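Local coordinates for protein 4-hydroxy-tetrahydrodipicolinate synthase (Thermotoga maritima, PDB 3PB2) that catalyses the condensation of pyruvate with aspartate beta-semialdehyde to 4-hydroxy-tetrahydrodipicolinate, a step of lysine biosynthesis, on a TIM-barrel fold, at residues G12-T17 and A43-G48; L24-Y29 and R61-S66; G134-N139 and N162-K167; K167-D172 and S194-R199. The protein carries 2 engineered substitutions. All coordinates share one frame; numbering follows the deposited sequence.

Contact 1 (G12-T17 and A43-G48); sequences GTAIVT and ALIVLG
The first two strands of the TIM barrel run side by side, G12, T13 and A14 pairing in parallel with A43, L44 and I45, while the local axes diverge by only 22°. Helix 26-37 lies between them in the chain, so this is a beta-alpha-beta crossover. T13 takes both of its backbone partners from the second strand: its N donates to A43 O at 3.0 Å, and its O accepts from I45 N at 2.8 Å. Further along, I15 N reaches I45 O at 3.1 Å. The small A14 and A43 share the inner face with I45, where a beta-carbon on G12 would press tightly against I45 CD1, which suits a residue without one. On the outer face T13 CB touches L44 CD1 at 4.0 Å, and the T13 hydroxyl is bonded to Q36 and S216. I15 CG1 is anti to the backbone N (chi1 -169°), which leaves CG2 between N and carbonyl carbon, beside I45 O and 4.1 Å from V46 CG2; both side chains pack against Y29. Where direct pairing stops, two waters take over, both donating to I15 O. One also donates to T17 OG1, itself hydrogen-bonded to G51 O, and accepts from L47 N; the other donates to I45 O and accepts from G48 N. Buried peptide groups thus keep hydrogen-bond partners beyond the last direct strand bond.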
loop_
_atom_site.group_PDB
_atom_site.type_symbol
_atom_site.label_atom_id
_atom_site.label_comp_id
_atom_site.label_asym_id
_atom_site.label_seq_id
_atom_site.Cartn_x
_atom_site.Cartn_y
_atom_site.Cartn_z
ATOM N N GLY A 12 -28.191 4.075 -10.921
ATOM C CA GLY A 12 -28.114 3.251 -12.122
ATOM C C GLY A 12 -27.618 1.856 -11.744
ATOM O O GLY A 12 -26.523 1.698 -11.213
ATOM N N THR A 13 -28.418 0.839 -12.016
ATOM C CA THR A 13 -28.069 -0.517 -11.592
ATOM C C THR A 13 -27.131 -1.182 -12.590
ATOM O O THR A 13 -27.435 -1.267 -13.776
ATOM C CB THR A 13 -29.316 -1.396 -11.411
ATOM O OG1 THR A 13 -30.180 -0.812 -10.417
ATOM C CG2 THR A 13 -28.905 -2.847 -11.001
ATOM N N ALA A 14 -25.983 -1.646 -12.108
ATOM C CA ALA A 14 -25.108 -2.464 -12.934
ATOM C C ALA A 14 -25.673 -3.876 -12.821
ATOM O O ALA A 14 -25.326 -4.638 -11.906
ATOM C CB ALA A 14 -23.667 -2.412 -12.423
ATOM N N ILE A 15 -26.563 -4.204 -13.741
ATOM C CA ILE A 15 -27.374 -5.415 -13.644
ATOM C C ILE A 15 -26.525 -6.640 -13.996
ATOM O O ILE A 15 -25.637 -6.559 -14.851
ATOM C CB ILE A 15 -28.651 -5.307 -14.517
ATOM C CG1 ILE A 15 -29.641 -6.434 -14.211
ATOM C CG2 ILE A 15 -28.325 -5.247 -16.027
ATOM C CD1 ILE A 15 -30.979 -6.232 -14.921
ATOM N N VAL A 16 -26.751 -7.753 -13.301
ATOM C CA VAL A 16 -26.030 -8.984 -13.633
ATOM C C VAL A 16 -26.532 -9.500 -14.977
ATOM O O VAL A 16 -27.584 -9.058 -15.479
ATOM C CB VAL A 16 -26.220 -10.083 -12.559
ATOM C CG1 VAL A 16 -25.649 -9.632 -11.191
ATOM C CG2 VAL A 16 -27.705 -10.497 -12.460
ATOM N N THR A 17 -25.797 -10.443 -15.549
ATOM C CA THR A 17 -26.241 -11.162 -16.741
ATOM C C THR A 17 -26.559 -12.618 -16.365
ATOM O O THR A 17 -25.644 -13.415 -16.197
ATOM C CB THR A 17 -25.133 -11.177 -17.821
ATOM O OG1 THR A 17 -24.789 -9.837 -18.203
ATOM C CG2 THR A 17 -25.574 -11.983 -19.057
ATOM N N ALA A 43 -31.518 4.398 -14.078
ATOM C CA ALA A 43 -30.750 3.983 -15.258
ATOM C C ALA A 43 -30.367 2.520 -15.113
ATOM O O ALA A 43 -30.365 1.969 -14.010
ATOM C CB ALA A 43 -29.491 4.836 -15.441
ATOM N N LEU A 44 -30.076 1.890 -16.241
ATOM C CA LEU A 44 -29.647 0.506 -16.252
ATOM C C LEU A 44 -28.297 0.472 -16.957
ATOM O O LEU A 44 -28.168 0.996 -18.053
ATOM C CB LEU A 44 -30.679 -0.318 -17.014
ATOM C CG LEU A 44 -31.117 -1.669 -16.476
ATOM C CD1 LEU A 44 -31.155 -1.651 -14.961
ATOM C CD2 LEU A 44 -32.485 -2.031 -17.060
ATOM N N ILE A 45 -27.286 -0.101 -16.307
ATOM C CA ILE A 45 -25.986 -0.314 -16.941
ATOM C C ILE A 45 -25.885 -1.806 -17.235
ATOM O O ILE A 45 -25.856 -2.618 -16.317
ATOM C CB ILE A 45 -24.790 0.095 -16.039
ATOM C CG1 ILE A 45 -24.564 1.611 -16.076
ATOM C CG2 ILE A 45 -23.501 -0.642 -16.485
ATOM C CD1 ILE A 45 -25.773 2.410 -15.597
ATOM N N VAL A 46 -25.840 -2.148 -18.520
ATOM C CA VAL A 46 -25.822 -3.536 -18.963
ATOM C C VAL A 46 -24.411 -3.912 -19.425
ATOM O O VAL A 46 -23.718 -3.104 -20.051
ATOM C CB VAL A 46 -26.837 -3.745 -20.121
ATOM C CG1 VAL A 46 -26.814 -5.189 -20.598
ATOM C CG2 VAL A 46 -28.225 -3.350 -19.654
ATOM N N LEU A 47 -23.988 -5.138 -19.119
ATOM C CA LEU A 47 -22.664 -5.589 -19.509
ATOM C C LEU A 47 -21.534 -4.760 -18.876
ATOM O O LEU A 47 -20.527 -4.488 -19.529
ATOM C CB LEU A 47 -22.532 -5.578 -21.040
ATOM C CG LEU A 47 -23.417 -6.611 -21.743
ATOM C CD1 LEU A 47 -23.606 -6.314 -23.258
ATOM C CD2 LEU A 47 -22.845 -7.986 -21.508
ATOM N N GLY A 48 -21.705 -4.347 -17.624
ATOM C CA GLY A 48 -20.576 -3.839 -16.854
ATOM C C GLY A 48 -19.797 -5.012 -16.258
ATOM O O GLY A 48 -19.996 -6.159 -16.655
HETATM O O HOH W 1 -25.371 -7.215 -17.792
HETATM O O HOH W 2 -23.996 -4.524 -15.710
#

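Contact 2 (L24-Y29 and R61-S66); sequences LDLESY and REKLVS
A methyl of L64 rests over the Y29 ring: L64 CD1 lies 3.5 Å from the ring centroid and only 7° off its normal, a CH-pi contact. The same methyl is touched by L26 CD2 at 3.7 Å, so one branch of L64 fills the angle between an aliphatic and an aromatic neighbour. With its CG anti to the backbone N (chi1 -171°), the end of L64 comes close to helix 26-37. Nearer the surface, L24 CD1 touches K63 CB at 4.1 Å, the two side chains running in opposite directions. K63 suits this exposed border: its CB packs on L24 while NZ, beyond a chain bent at chi4, ends beside L26 CD1 at 3.9 Å. Behind the first shell, Y29 and L64 both pack on V46 of the barrel. D25 N-caps helix 26-37: S28 N donates to D25 OD1 at 3.1 Å and S28 OG to D25 OD2 at 2.7 Å. A leucine in place of Y29 would probably leave L64 CD1 without a flat surface to lie on and T68 without its phenolic partner. No hydrogen bond joins the segments: the buried phenol bonds T68 of helix 58-72, and the contact itself rests on apolar packing.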
loop_
_atom_site.group_PDB
_atom_site.type_symbol
_atom_site.label_atom_id
_atom_site.label_comp_id
_atom_site.label_asym_id
_atom_site.label_seq_id
_atom_site.Cartn_x
_atom_site.Cartn_y
_atom_site.Cartn_z
ATOM N N LEU A 24 -27.423 -17.406 -22.093
ATOM C CA LEU A 24 -28.183 -16.313 -21.490
ATOM C C LEU A 24 -29.524 -16.818 -20.991
ATOM O O LEU A 24 -30.173 -17.616 -21.672
ATOM C CB LEU A 24 -28.466 -15.231 -22.530
ATOM C CG LEU A 24 -27.336 -14.357 -23.042
ATOM C CD1 LEU A 24 -27.932 -13.292 -23.965
ATOM C CD2 LEU A 24 -26.584 -13.715 -21.882
ATOM N N ASP A 25 -29.946 -16.345 -19.816
ATOM C CA ASP A 25 -31.259 -16.675 -19.264
ATOM C C ASP A 25 -32.117 -15.407 -19.294
ATOM O O ASP A 25 -32.179 -14.668 -18.308
ATOM C CB ASP A 25 -31.117 -17.207 -17.823
ATOM C CG ASP A 25 -32.460 -17.557 -17.176
ATOM O OD1 ASP A 25 -33.519 -17.333 -17.794
ATOM O OD2 ASP A 25 -32.460 -18.038 -16.023
ATOM N N LEU A 26 -32.773 -15.154 -20.424
ATOM C CA LEU A 26 -33.441 -13.872 -20.631
ATOM C C LEU A 26 -34.763 -13.773 -19.886
ATOM O O LEU A 26 -35.234 -12.672 -19.581
ATOM C CB LEU A 26 -33.647 -13.587 -22.123
ATOM C CG LEU A 26 -32.371 -13.355 -22.932
ATOM C CD1 LEU A 26 -32.711 -13.103 -24.394
ATOM C CD2 LEU A 26 -31.567 -12.197 -22.352
ATOM N N GLU A 27 -35.362 -14.921 -19.589
ATOM C CA GLU A 27 -36.585 -14.942 -18.803
ATOM C C GLU A 27 -36.316 -14.442 -17.387
ATOM O O GLU A 27 -37.060 -13.619 -16.856
ATOM C CB GLU A 27 -37.178 -16.352 -18.770
ATOM C CG GLU A 27 -38.472 -16.441 -18.008
ATOM C CD GLU A 27 -39.176 -17.767 -18.215
ATOM O OE1 GLU A 27 -38.875 -18.723 -17.467
ATOM O OE2 GLU A 27 -40.031 -17.850 -19.126
ATOM N N SER A 28 -35.253 -14.941 -16.769
ATOM C CA SER A 28 -34.839 -14.428 -15.470
ATOM C C SER A 28 -34.377 -12.975 -15.591
ATOM O O SER A 28 -34.641 -12.161 -14.709
ATOM C CB SER A 28 -33.707 -15.277 -14.876
ATOM O OG SER A 28 -34.165 -16.580 -14.551
ATOM N N TYR A 29 -33.683 -12.653 -16.682
ATOM C CA TYR A 29 -33.178 -11.294 -16.871
ATOM C C TYR A 29 -34.345 -10.299 -16.885
ATOM O O TYR A 29 -34.293 -9.254 -16.232
ATOM C CB TYR A 29 -32.329 -11.190 -18.153
ATOM C CG TYR A 29 -31.758 -9.813 -18.412
ATOM C CD1 TYR A 29 -30.716 -9.306 -17.627
ATOM C CD2 TYR A 29 -32.260 -9.015 -19.440
ATOM C CE1 TYR A 29 -30.195 -8.042 -17.859
ATOM C CE2 TYR A 29 -31.750 -7.751 -19.681
ATOM C CZ TYR A 29 -30.715 -7.272 -18.892
ATOM O OH TYR A 29 -30.219 -6.014 -19.133
ATOM N N ARG A 61 -24.212 -10.299 -26.475
ATOM C CA ARG A 61 -24.293 -8.864 -26.188
ATOM C C ARG A 61 -25.469 -8.237 -26.945
ATOM O O ARG A 61 -26.295 -7.532 -26.359
ATOM C CB ARG A 61 -22.994 -8.133 -26.574
ATOM C CG ARG A 61 -21.760 -8.479 -25.743
ATOM C CD ARG A 61 -20.487 -7.771 -26.265
ATOM N NE ARG A 61 -20.577 -6.307 -26.253
ATOM C CZ ARG A 61 -20.206 -5.529 -25.230
ATOM N NH1 ARG A 61 -19.712 -6.061 -24.116
ATOM N NH2 ARG A 61 -20.332 -4.204 -25.317
ATOM N N GLU A 62 -25.544 -8.494 -28.250
ATOM C CA GLU A 62 -26.606 -7.905 -29.067
ATOM C C GLU A 62 -27.998 -8.314 -28.572
ATOM O O GLU A 62 -28.908 -7.493 -28.484
ATOM C CB GLU A 62 -26.438 -8.288 -30.541
ATOM C CG GLU A 62 -27.633 -7.902 -31.396
ATOM C CD GLU A 62 -27.391 -8.107 -32.881
ATOM O OE1 GLU A 62 -26.316 -8.635 -33.245
ATOM O OE2 GLU A 62 -28.282 -7.741 -33.682
ATOM N N LYS A 63 -28.149 -9.593 -28.245
ATOM C CA LYS A 63 -29.411 -10.121 -27.742
ATOM C C LYS A 63 -29.785 -9.437 -26.428
ATOM O O LYS A 63 -30.923 -9.016 -26.236
ATOM C CB LYS A 63 -29.267 -11.630 -27.505
ATOM C CG LYS A 63 -30.352 -12.509 -28.090
ATOM C CD LYS A 63 -29.976 -13.983 -27.913
ATOM C CE LYS A 63 -31.004 -14.933 -28.522
ATOM N NZ LYS A 63 -32.315 -14.910 -27.811
ATOM N N LEU A 64 -28.819 -9.331 -25.515
ATOM C CA LEU A 64 -29.094 -8.771 -24.196
ATOM C C LEU A 64 -29.431 -7.277 -24.268
ATOM O O LEU A 64 -30.364 -6.813 -23.608
ATOM C CB LEU A 64 -27.895 -9.001 -23.265
ATOM C CG LEU A 64 -28.101 -8.676 -21.783
ATOM C CD1 LEU A 64 -29.107 -9.635 -21.163
ATOM C CD2 LEU A 64 -26.770 -8.748 -21.049
ATOM N N VAL A 65 -28.673 -6.527 -25.065
ATOM C CA VAL A 65 -28.937 -5.095 -25.227
ATOM C C VAL A 65 -30.313 -4.858 -25.876
ATOM O O VAL A 65 -31.114 -4.051 -25.387
ATOM C CB VAL A 65 -27.816 -4.379 -26.024
ATOM C CG1 VAL A 65 -28.231 -2.950 -26.372
ATOM C CG2 VAL A 65 -26.514 -4.372 -25.221
ATOM N N SER A 66 -30.600 -5.587 -26.951
ATOM C CA SER A 66 -31.886 -5.436 -27.634
ATOM C C SER A 66 -33.061 -5.746 -26.723
ATOM O O SER A 66 -34.043 -5.001 -26.688
ATOM C CB SER A 66 -31.942 -6.315 -28.885
ATOM O OG SER A 66 -31.006 -5.855 -29.845
#

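Contact 3 (G134-N139 and N162-K167)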
loop_
_atom_site.group_PDB
_atom_site.type_symbol
_atom_site.label_atom_id
_atom_site.label_comp_id
_atom_site.label_asym_id
_atom_site.label_seq_id
_atom_site.Cartn_x
_atom_site.Cartn_y
_atom_site.Cartn_z
ATOM N N GLY A 134 -23.814 9.233 -25.505
ATOM C CA GLY A 134 -23.231 9.769 -24.286
ATOM C C GLY A 134 -22.221 8.736 -23.808
ATOM O O GLY A 134 -22.522 7.543 -23.819
ATOM N N ILE A 135 -21.034 9.188 -23.398
ATOM C CA ILE A 135 -19.973 8.298 -22.900
ATOM C C ILE A 135 -19.721 8.533 -21.399
ATOM O O ILE A 135 -19.598 9.674 -20.948
ATOM C CB ILE A 135 -18.645 8.559 -23.655
ATOM C CG1 ILE A 135 -18.811 8.310 -25.166
ATOM C CG2 ILE A 135 -17.493 7.705 -23.059
ATOM C CD1 ILE A 135 -17.752 9.050 -26.065
ATOM N N VAL A 136 -19.631 7.457 -20.633
ATOM C CA VAL A 136 -19.312 7.550 -19.211
ATOM C C VAL A 136 -17.942 6.930 -18.975
ATOM O O VAL A 136 -17.759 5.748 -19.204
ATOM C CB VAL A 136 -20.335 6.787 -18.347
ATOM C CG1 VAL A 136 -19.933 6.832 -16.862
ATOM C CG2 VAL A 136 -21.733 7.337 -18.572
ATOM N N VAL A 137 -16.980 7.736 -18.542
ATOM C CA VAL A 137 -15.664 7.214 -18.149
ATOM C C VAL A 137 -15.778 6.309 -16.918
ATOM O O VAL A 137 -16.483 6.642 -15.971
ATOM C CB VAL A 137 -14.665 8.360 -17.871
ATOM C CG1 VAL A 137 -13.375 7.818 -17.231
ATOM C CG2 VAL A 137 -14.356 9.129 -19.169
ATOM N N TYR A 138 -15.076 5.176 -16.906
ATOM C CA TYR A 138 -15.189 4.269 -15.757
ATOM C C TYR A 138 -13.806 4.048 -15.124
ATOM O O TYR A 138 -12.939 3.429 -15.723
ATOM C CB TYR A 138 -15.834 2.939 -16.188
ATOM C CG TYR A 138 -15.953 1.862 -15.118
ATOM C CD1 TYR A 138 -15.857 2.162 -13.762
ATOM C CD2 TYR A 138 -16.189 0.542 -15.476
ATOM C CE1 TYR A 138 -15.984 1.155 -12.792
ATOM C CE2 TYR A 138 -16.324 -0.460 -14.525
ATOM C CZ TYR A 138 -16.216 -0.157 -13.198
ATOM O OH TYR A 138 -16.341 -1.176 -12.286
ATOM N N ASN A 139 -13.605 4.578 -13.925
ATOM C CA ASN A 139 -12.306 4.501 -13.252
ATOM C C ASN A 139 -12.369 3.483 -12.123
ATOM O O ASN A 139 -13.148 3.652 -11.183
ATOM C CB ASN A 139 -11.936 5.889 -12.669
ATOM C CG ASN A 139 -10.518 5.927 -12.107
ATOM O OD1 ASN A 139 -9.570 5.537 -12.790
ATOM N ND2 ASN A 139 -10.368 6.381 -10.848
ATOM N N ASN A 162 -19.150 14.899 -25.692
ATOM C CA ASN A 162 -19.743 13.563 -25.727
ATOM C C ASN A 162 -19.679 12.785 -24.401
ATOM O O ASN A 162 -20.515 11.899 -24.114
ATOM C CB ASN A 162 -18.887 12.741 -26.713
ATOM C CG ASN A 162 -19.516 12.602 -28.053
ATOM O OD1 ASN A 162 -20.225 13.491 -28.509
ATOM N ND2 ASN A 162 -19.248 11.494 -28.715
ATOM N N VAL A 163 -18.630 13.057 -23.635
ATOM C CA VAL A 163 -18.428 12.370 -22.373
ATOM C C VAL A 163 -19.272 13.063 -21.317
ATOM O O VAL A 163 -19.004 14.215 -20.970
ATOM C CB VAL A 163 -16.935 12.364 -21.975
ATOM C CG1 VAL A 163 -16.740 11.704 -20.613
ATOM C CG2 VAL A 163 -16.109 11.652 -23.044
ATOM N N VAL A 164 -20.295 12.365 -20.816
ATOM C CA VAL A 164 -21.279 12.991 -19.934
ATOM C C VAL A 164 -20.940 12.922 -18.465
ATOM O O VAL A 164 -21.488 13.684 -17.646
ATOM C CB VAL A 164 -22.714 12.422 -20.137
ATOM C CG1 VAL A 164 -23.243 12.818 -21.538
ATOM C CG2 VAL A 164 -22.732 10.899 -19.928
ATOM N N GLY A 165 -20.044 12.013 -18.113
ATOM C CA GLY A 165 -19.697 11.867 -16.721
ATOM C C GLY A 165 -18.719 10.744 -16.467
ATOM O O GLY A 165 -18.111 10.172 -17.387
ATOM N N ILE A 166 -18.544 10.445 -15.194
ATOM C CA ILE A 166 -17.576 9.441 -14.795
ATOM C C ILE A 166 -18.115 8.624 -13.639
ATOM O O ILE A 166 -18.751 9.154 -12.729
ATOM C CB ILE A 166 -16.255 10.110 -14.380
ATOM C CG1 ILE A 166 -15.237 9.065 -13.897
ATOM C CG2 ILE A 166 -16.510 11.141 -13.277
ATOM C CD1 ILE A 166 -13.774 9.585 -13.913
ATOM N N LYS A 167 -17.885 7.316 -13.717
ATOM C CA LYS A 167 -18.199 6.399 -12.649
ATOM C C LYS A 167 -16.904 6.235 -11.864
ATOM O O LYS A 167 -15.937 5.661 -12.368
ATOM C CB LYS A 167 -18.658 5.060 -13.226
ATOM C CG LYS A 167 -18.794 3.984 -12.168
ATOM C CD LYS A 167 -19.299 2.678 -12.763
ATOM C CE LYS A 167 -19.387 1.632 -11.646
ATOM N NZ LYS A 167 -19.559 0.248 -12.157
#
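K167 N donates to V137 O at 2.7 Å, nearly straight at 166°, and N139 N returns a bond to K167 O at 3.0 Å, so the backbone of K167 is gripped on both sides of its alpha-carbon by strand 134-139. The pairing continues toward the start of these parallel barrel strands with V137 N to G165 O at 2.9 Å. Next, V164 N reaches I135 O at 2.8 Å, and I135 N bonds N162 O. Between the I135-V163 and V136-G165 pairs a beta bulge inserts V164. The extra residue resets the alternation: V163 and I166 both face outward with I135 and V137, while K167 faces the interior with V136 and Y138, and G165 is paired with V136. Branched residues suit the outer face, where V137 CG1 meets I166 CD1 at 3.8 Å and helix 117-128 packs over I135 and V137. Inside, K167 is fully extended, its CG anti to the backbone N (chi1 171°), and runs alongside Y138, pointing the same way. Its CD lies over one ring face, toward the rim, 3.9 Å from the centroid; its NZ makes an off-centre cation-pi contact at 4.0 Å. Y138 OH bonds T49, and Y112 of the second subunit packs on Y138. The predicted roles are Schiff-base formation for K167 and proton donor/acceptor for Y138. An extended lysine amine beside a tyrosine is consistent with that chemistry: K167 NZ and Y138 OH lie 3.5 Å apart on the inner face, near the predicted pyruvate-binding I212.

Contact 4 (K167-D172 and S194-R199)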
loop_
_atom_site.group_PDB
_atom_site.type_symbol
_atom_site.label_atom_id
_atom_site.label_comp_id
_atom_site.label_asym_id
_atom_site.label_seq_id
_atom_site.Cartn_x
_atom_site.Cartn_y
_atom_site.Cartn_z
ATOM N N LYS A 167 -17.885 7.316 -13.717
ATOM C CA LYS A 167 -18.199 6.399 -12.649
ATOM C C LYS A 167 -16.904 6.235 -11.864
ATOM O O LYS A 167 -15.937 5.661 -12.368
ATOM C CB LYS A 167 -18.658 5.060 -13.226
ATOM C CG LYS A 167 -18.794 3.984 -12.168
ATOM C CD LYS A 167 -19.299 2.678 -12.763
ATOM C CE LYS A 167 -19.387 1.632 -11.646
ATOM N NZ LYS A 167 -19.559 0.248 -12.157
ATOM N N GLU A 168 -16.879 6.767 -10.648
ATOM C CA GLU A 168 -15.645 6.866 -9.882
ATOM C C GLU A 168 -15.570 5.732 -8.885
ATOM O O GLU A 168 -16.192 5.796 -7.823
ATOM C CB GLU A 168 -15.562 8.217 -9.159
ATOM C CG GLU A 168 -14.294 8.386 -8.302
ATOM C CD GLU A 168 -13.025 8.191 -9.115
ATOM O OE1 GLU A 168 -12.469 9.203 -9.588
ATOM O OE2 GLU A 168 -12.584 7.024 -9.289
ATOM N N ALA A 169 -14.825 4.679 -9.219
ATOM C CA ALA A 169 -14.726 3.547 -8.292
ATOM C C ALA A 169 -13.387 3.480 -7.548
ATOM O O ALA A 169 -13.078 2.469 -6.950
ATOM C CB ALA A 169 -15.021 2.217 -8.987
ATOM N N ASN A 170 -12.595 4.546 -7.610
ATOM C CA ASN A 170 -11.458 4.660 -6.718
ATOM C C ASN A 170 -12.037 5.026 -5.346
ATOM O O ASN A 170 -12.689 6.045 -5.209
ATOM C CB ASN A 170 -10.489 5.719 -7.257
ATOM C CG ASN A 170 -9.280 5.931 -6.372
ATOM O OD1 ASN A 170 -9.305 5.641 -5.179
ATOM N ND2 ASN A 170 -8.211 6.473 -6.960
ATOM N N PRO A 171 -11.843 4.169 -4.334
ATOM C CA PRO A 171 -12.492 4.372 -3.028
ATOM C C PRO A 171 -11.867 5.482 -2.188
ATOM O O PRO A 171 -12.409 5.823 -1.122
ATOM C CB PRO A 171 -12.279 3.022 -2.317
ATOM C CG PRO A 171 -11.007 2.492 -2.916
ATOM C CD PRO A 171 -11.063 2.919 -4.378
ATOM N N ASP A 172 -10.744 6.027 -2.647
ATOM C CA ASP A 172 -10.013 7.048 -1.892
ATOM C C ASP A 172 -10.833 8.336 -1.838
ATOM O O ASP A 172 -11.166 8.912 -2.877
ATOM C CB ASP A 172 -8.660 7.315 -2.569
ATOM C CG ASP A 172 -7.736 8.185 -1.735
ATOM O OD1 ASP A 172 -8.199 8.858 -0.801
ATOM O OD2 ASP A 172 -6.529 8.205 -2.030
ATOM N N SER A 194 -20.942 7.510 -7.992
ATOM C CA SER A 194 -20.095 6.578 -7.253
ATOM C C SER A 194 -20.034 5.228 -7.979
ATOM O O SER A 194 -21.038 4.743 -8.493
ATOM C CB SER A 194 -20.607 6.397 -5.827
ATOM O OG SER A 194 -19.715 5.565 -5.085
ATOM N N GLY A 195 -18.848 4.638 -8.059
ATOM C CA GLY A 195 -18.745 3.263 -8.518
ATOM C C GLY A 195 -18.567 2.296 -7.350
ATOM O O GLY A 195 -18.279 1.113 -7.547
ATOM N N ASN A 196 -18.737 2.806 -6.135
ATOM C CA ASN A 196 -18.738 1.981 -4.926
ATOM C C ASN A 196 -19.982 2.239 -4.066
ATOM O O ASN A 196 -20.219 3.364 -3.598
ATOM C CB ASN A 196 -17.447 2.197 -4.109
ATOM C CG ASN A 196 -16.243 1.495 -4.729
ATOM O OD1 ASN A 196 -16.241 0.276 -4.901
ATOM N ND2 ASN A 196 -15.227 2.265 -5.079
ATOM N N ASP A 197 -20.782 1.201 -3.857
ATOM C CA ASP A 197 -21.992 1.375 -3.061
ATOM C C ASP A 197 -21.711 2.049 -1.723
ATOM O O ASP A 197 -22.398 2.997 -1.352
ATOM C CB ASP A 197 -22.724 0.047 -2.887
ATOM C CG ASP A 197 -23.453 -0.365 -4.155
ATOM O OD1 ASP A 197 -24.270 0.435 -4.648
ATOM O OD2 ASP A 197 -23.194 -1.464 -4.667
ATOM N N ASP A 198 -20.661 1.606 -1.036
ATOM C CA ASP A 198 -20.387 2.121 0.297
ATOM C C ASP A 198 -19.718 3.495 0.317
ATOM O O ASP A 198 -19.390 4.000 1.382
ATOM C CB ASP A 198 -19.598 1.116 1.135
ATOM C CG ASP A 198 -18.200 0.834 0.578
ATOM O OD1 ASP A 198 -17.784 1.472 -0.418
ATOM O OD2 ASP A 198 -17.505 -0.028 1.153
ATOM N N ARG A 199 -19.509 4.084 -0.858
ATOM C CA ARG A 199 -18.961 5.442 -0.970
ATOM C C ARG A 199 -20.061 6.428 -1.391
ATOM O O ARG A 199 -19.857 7.647 -1.383
ATOM C CB ARG A 199 -17.817 5.489 -2.004
ATOM C CG ARG A 199 -16.534 4.757 -1.561
ATOM C CD ARG A 199 -15.951 5.390 -0.313
ATOM N NE ARG A 199 -14.673 4.777 0.067
ATOM C CZ ARG A 199 -14.546 3.736 0.887
ATOM N NH1 ARG A 199 -15.625 3.174 1.427
ATOM N NH2 ARG A 199 -13.336 3.252 1.165
HETATM O O HOH W 3 -15.387 5.282 -5.122
HETATM O O HOH W 4 -10.630 4.522 1.416
#
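E168 and A169 meet G195 and N196 where the sixth and seventh strands end and their loops begin, at the C-terminal end of the TIM barrel. Three direct hydrogen bonds join them. G195 N donates to E168 O at 2.9 Å, coming from well above the carbonyl plane. N196 ND2 reaches A169 O at 2.9 Å by a bent bond, 134° at the hydrogen. R199 NE meets P171 O at 2.8 Å, almost straight at 175°, on a lone pair and in the guanidinium plane; a bend at chi2 brings NE there. A water accepts from N196 ND2 and donates to E168 O and N170 O. N170 OD1 accepts from D172 N, an Asx turn. In the packing, K167 CE lies 3.6 Å from G195 CA, and a side chain on G195 would clash with A169 CB, so glycine suits the spot. Among charges, R199 NH1 lies near D198 OD1, outside the guanidinium plane, and forms a salt bridge with D174 of the third subunit. A methionine in place of R199 would probably leave P171 O without its N-H and that D174 without this arginine, D198 keeping K250. N196 O accepts from S194 OG at 2.7 Å and R199 N at 2.9 Å, from opposite faces of its plane.

From the N terminus, contact 1 closes a loop through helix 26-37 by joining the first two barrel strands. Contact 2 opens within that loop and closes its own through strand 43-46, ending on helix 58-72, so the two cross; I15 and V46 pack on Y29, which ties the strand pair to its covering helices. Contacts 3 and 4 follow in series. Contact 3 joins the fifth and sixth strands around helices 141-144 and 150-159; contact 4 continues from the shared K167 through helix 173-186 and strand 191-194 to the loop after the seventh. N139 links them, its ND2 probably hydrogen-bonded to E168 OE2. Contacts 1, 3 and 4 all reach the one closed sheet, while contact 2 lies among its outer helices.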